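Local coordinates for protein mannose-specific lectin 2 chain 1 (Colocasia esculenta, PDB 5T20) that binds mannose and agglutinates rabbit erythrocytes, as one chain of a heterotetrameric lectin, at residues D30-L35 with S42-N47. Numbering follows the deposited sequence.
Sequences DCNLVL and SNTANN. With MAN (alpha-D-mannopyranose), chain S; MAN (alpha-D-mannopyranose), chain B.
One face of the Asn32 carboxamide is covered by the backbone of Thr44 and Ala45, with Ala45 N 3.8 Å from CG; a bound mannose (chain S) meets its ND2 edge. OD1 accepts Thr44 N, which comes from above the amide plane (3.1 Å, 62° out of it). ND2 gives a nearly straight bond to mannose O2 (3.0 Å) and a weak one to O5, and also bonds Gln41 OE1. The Asp30 carboxylate meets the same hydroxyl: OD2 takes mannose O2 at 2.7 Å and a water that also bonds Asn46 OD1, with Ala45 CB alongside, while OD1 receives Asn32 N from above its plane in an Asx turn, which would help hold the carboxylate beside the sugar. Asp30 and Asn32, both mannose-binding residues, belong to the carbohydrate-binding motif of this bulb-type lectin domain, leading into strand 33-36. Asn46 N, in the type II turn Thr44 to Asn47, reaches Asp30 O (2.7 Å), and Thr44 OG1 donates to Cys31 O at 2.8 Å. Ser42 OG, set between its own backbone N and carbonyl carbon (chi1 58°), accepts Leu33 N (3.0 Å) and donates to Thr44 OG1. Ser42 N donates to Leu33 O at 2.9 Å, while Cys31 is disulfide-bonded to Cys51.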
ATOM      1  N   ASP C  30     -21.117  -5.515  15.301  1.00 13.70           N
ATOM      2  CA  ASP C  30     -20.968  -6.241  16.566  1.00 13.46           C
ATOM      3  C   ASP C  30     -19.532  -6.115  17.148  1.00 15.48           C
ATOM      4  O   ASP C  30     -19.215  -6.840  18.083  1.00 14.35           O
ATOM      5  CB  ASP C  30     -21.346  -7.734  16.396  1.00 14.64           C
ATOM      6  CG  ASP C  30     -20.325  -8.625  15.700  1.00 13.82           C
ATOM      7  OD1 ASP C  30     -19.431  -8.090  15.004  1.00 13.21           O
ATOM      8  OD2 ASP C  30     -20.418  -9.849  15.847  1.00 13.52           O
ATOM      9  N   CYS C  31     -18.662  -5.249  16.559  1.00 13.71           N
ATOM     10  CA  CYS C  31     -17.268  -4.949  16.991  1.00 14.35           C
ATOM     11  C   CYS C  31     -16.241  -5.999  16.522  1.00 16.00           C
ATOM     12  O   CYS C  31     -15.050  -5.876  16.839  1.00 15.56           O
ATOM     13  CB  CYS C  31     -17.176  -4.749  18.503  1.00 16.31           C
ATOM     14  SG  CYS C  31     -15.899  -3.566  19.021  1.00 20.86           S
ATOM     15  N   ASN C  32     -16.679  -7.044  15.833  1.00 11.18           N
ATOM     16  CA  ASN C  32     -15.715  -8.042  15.370  1.00 10.94           C
ATOM     17  C   ASN C  32     -15.135  -7.607  14.040  1.00 13.99           C
ATOM     18  O   ASN C  32     -15.880  -7.231  13.124  1.00 13.36           O
ATOM     19  CB  ASN C  32     -16.351  -9.443  15.249  1.00 12.94           C
ATOM     20  CG  ASN C  32     -15.377 -10.602  15.397  1.00 18.73           C
ATOM     21  OD1 ASN C  32     -14.196 -10.430  15.703  1.00 13.70           O
ATOM     22  ND2 ASN C  32     -15.856 -11.822  15.168  1.00  8.22           N
ATOM     23  N   LEU C  33     -13.797  -7.611  13.937  1.00  9.31           N
ATOM     24  CA  LEU C  33     -13.125  -7.261  12.679  1.00  8.22           C
ATOM     25  C   LEU C  33     -12.844  -8.575  11.994  1.00 12.27           C
ATOM     26  O   LEU C  33     -12.040  -9.345  12.494  1.00 11.25           O
ATOM     27  CB  LEU C  33     -11.850  -6.419  12.925  1.00  6.40           C
ATOM     28  CG  LEU C  33     -10.953  -6.103  11.702  1.00  8.73           C
ATOM     29  CD1 LEU C  33     -11.618  -5.068  10.750  1.00  6.72           C
ATOM     30  CD2 LEU C  33      -9.603  -5.526  12.164  1.00  9.70           C
ATOM     31  N   VAL C  34     -13.585  -8.881  10.915  1.00  9.28           N
ATOM     32  CA  VAL C  34     -13.524 -10.200  10.294  1.00  9.31           C
ATOM     33  C   VAL C  34     -13.006 -10.128   8.870  1.00 12.96           C
ATOM     34  O   VAL C  34     -13.541  -9.375   8.053  1.00 12.91           O
ATOM     35  CB  VAL C  34     -14.914 -10.914  10.331  1.00 11.68           C
ATOM     36  CG1 VAL C  34     -14.831 -12.321   9.737  1.00 11.57           C
ATOM     37  CG2 VAL C  34     -15.482 -10.968  11.742  1.00 11.62           C
ATOM     38  N   LEU C  35     -11.989 -10.955   8.582  1.00  9.21           N
ATOM     39  CA  LEU C  35     -11.398 -11.129   7.259  1.00 10.08           C
ATOM     40  C   LEU C  35     -12.080 -12.349   6.619  1.00 13.51           C
ATOM     41  O   LEU C  35     -11.637 -13.481   6.789  1.00 12.47           O
ATOM     42  CB  LEU C  35      -9.867 -11.283   7.383  1.00 10.41           C
ATOM     43  CG  LEU C  35      -8.976 -11.424   6.106  1.00 16.42           C
ATOM     44  CD1 LEU C  35      -9.539 -10.687   4.899  1.00 17.82           C
ATOM     45  CD2 LEU C  35      -7.550 -10.970   6.388  1.00 16.36           C
ATOM     46  N   SER C  42     -10.552 -10.561  14.709  1.00 13.37           N
ATOM     47  CA  SER C  42     -10.000  -9.965  15.947  1.00 13.35           C
ATOM     48  C   SER C  42     -10.565 -10.675  17.181  1.00 18.74           C
ATOM     49  O   SER C  42      -9.973 -10.578  18.259  1.00 17.40           O
ATOM     50  CB  SER C  42     -10.294  -8.466  16.017  1.00 15.30           C
ATOM     51  OG  SER C  42     -11.683  -8.174  15.962  1.00 13.55           O
ATOM     52  N   ASN C  43     -11.693 -11.430  17.012  1.00 16.43           N
ATOM     53  CA  ASN C  43     -12.365 -12.181  18.087  1.00 16.36           C
ATOM     54  C   ASN C  43     -12.907 -11.241  19.166  1.00 17.21           C
ATOM     55  O   ASN C  43     -12.779 -11.512  20.365  1.00 16.84           O
ATOM     56  CB  ASN C  43     -11.445 -13.257  18.718  1.00 20.32           C
ATOM     57  CG  ASN C  43     -11.492 -14.567  17.994  1.00 54.98           C
ATOM     58  OD1 ASN C  43     -12.554 -15.164  17.829  1.00 54.96           O
ATOM     59  ND2 ASN C  43     -10.344 -15.054  17.561  1.00 48.25           N
ATOM     60  N   THR C  44     -13.532 -10.140  18.724  1.00 12.26           N
ATOM     61  CA  THR C  44     -14.063  -9.114  19.597  1.00 10.54           C
ATOM     62  C   THR C  44     -15.555  -8.886  19.346  1.00 14.46           C
ATOM     63  O   THR C  44     -16.045  -7.785  19.580  1.00 14.55           O
ATOM     64  CB  THR C  44     -13.231  -7.828  19.437  1.00 16.54           C
ATOM     65  OG1 THR C  44     -13.114  -7.558  18.040  1.00 17.20           O
ATOM     66  CG2 THR C  44     -11.836  -7.948  20.058  1.00 15.26           C
ATOM     67  N   ALA C  45     -16.300  -9.946  18.973  1.00 11.99           N
ATOM     68  CA  ALA C  45     -17.747  -9.865  18.789  1.00 12.15           C
ATOM     69  C   ALA C  45     -18.423  -9.538  20.125  1.00 15.20           C
ATOM     70  O   ALA C  45     -18.067 -10.120  21.155  1.00 16.87           O
ATOM     71  CB  ALA C  45     -18.289 -11.174  18.215  1.00 12.85           C
ATOM     72  N   ASN C  46     -19.366  -8.561  20.108  1.00 11.08           N
ATOM     73  CA  ASN C  46     -20.130  -8.057  21.264  1.00 11.56           C
ATOM     74  C   ASN C  46     -19.248  -7.292  22.281  1.00 17.37           C
ATOM     75  O   ASN C  46     -19.684  -7.080  23.416  1.00 17.82           O
ATOM     76  CB  ASN C  46     -20.857  -9.213  21.990  1.00 13.65           C
ATOM     77  CG  ASN C  46     -21.519 -10.234  21.104  1.00 25.68           C
ATOM     78  OD1 ASN C  46     -22.052  -9.911  20.034  1.00 22.97           O
ATOM     79  ND2 ASN C  46     -21.403 -11.512  21.492  1.00 13.26           N
ATOM     80  N   ASN C  47     -18.027  -6.866  21.888  1.00 15.79           N
ATOM     81  CA  ASN C  47     -17.098  -6.146  22.792  1.00 17.33           C
ATOM     82  C   ASN C  47     -17.314  -4.623  22.787  1.00 22.68           C
ATOM     83  O   ASN C  47     -16.572  -3.886  23.457  1.00 23.72           O
ATOM     84  CB  ASN C  47     -15.633  -6.455  22.442  1.00 17.92           C
ATOM     85  CG  ASN C  47     -15.113  -7.774  22.950  1.00 33.22           C
ATOM     86  OD1 ASN C  47     -15.837  -8.769  23.057  1.00 30.96           O
ATOM     87  ND2 ASN C  47     -13.830  -7.808  23.271  1.00 23.14           N
TER
HETATM   88  C1  MAN S   1     -18.917 -14.018  15.109  1.00 15.84           C
HETATM   89  C2  MAN S   1     -19.660 -12.768  14.587  1.00 14.93           C
HETATM   90  C3  MAN S   1     -20.110 -12.989  13.145  1.00 16.45           C
HETATM   91  C4  MAN S   1     -18.919 -13.418  12.301  1.00 15.95           C
HETATM   92  C5  MAN S   1     -18.189 -14.614  12.925  1.00 17.19           C
HETATM   93  C6  MAN S   1     -16.910 -14.914  12.118  1.00 21.47           C
HETATM   94  O1  MAN S   1     -19.797 -15.142  15.153  1.00 20.41           O
HETATM   95  O2  MAN S   1     -18.773 -11.636  14.627  1.00 14.66           O
HETATM   96  O3  MAN S   1     -20.636 -11.753  12.607  1.00 16.76           O
HETATM   97  O4  MAN S   1     -19.409 -13.780  11.030  1.00 15.79           O
HETATM   98  O5  MAN S   1     -17.803 -14.315  14.284  1.00 13.87           O
HETATM   99  O6  MAN S   1     -16.259 -16.075  12.653  1.00 27.08           O
HETATM  100  C1  MAN B   2     -21.920 -11.920  11.974  1.00 14.27           C
HETATM  101  C2  MAN B   2     -22.226 -10.639  11.185  1.00 14.50           C
HETATM  102  C3  MAN B   2     -22.484  -9.472  12.158  1.00 15.41           C
HETATM  103  C4  MAN B   2     -23.604  -9.832  13.122  1.00 15.89           C
HETATM  104  C5  MAN B   2     -23.220 -11.119  13.878  1.00 15.72           C
HETATM  105  C6  MAN B   2     -24.301 -11.483  14.888  1.00 18.91           C
HETATM  106  O2  MAN B   2     -23.384 -10.837  10.349  1.00 15.90           O
HETATM  107  O3  MAN B   2     -22.901  -8.310  11.421  1.00 16.10           O
HETATM  108  O4  MAN B   2     -23.824  -8.708  14.048  1.00 17.25           O
HETATM  109  O5  MAN B   2     -22.986 -12.220  12.951  1.00 13.84           O
HETATM  110  O6  MAN B   2     -25.496 -11.829  14.188  1.00 21.05           O
HETATM  111  O   HOH W   1     -22.095 -10.858  17.501  1.00 18.58           O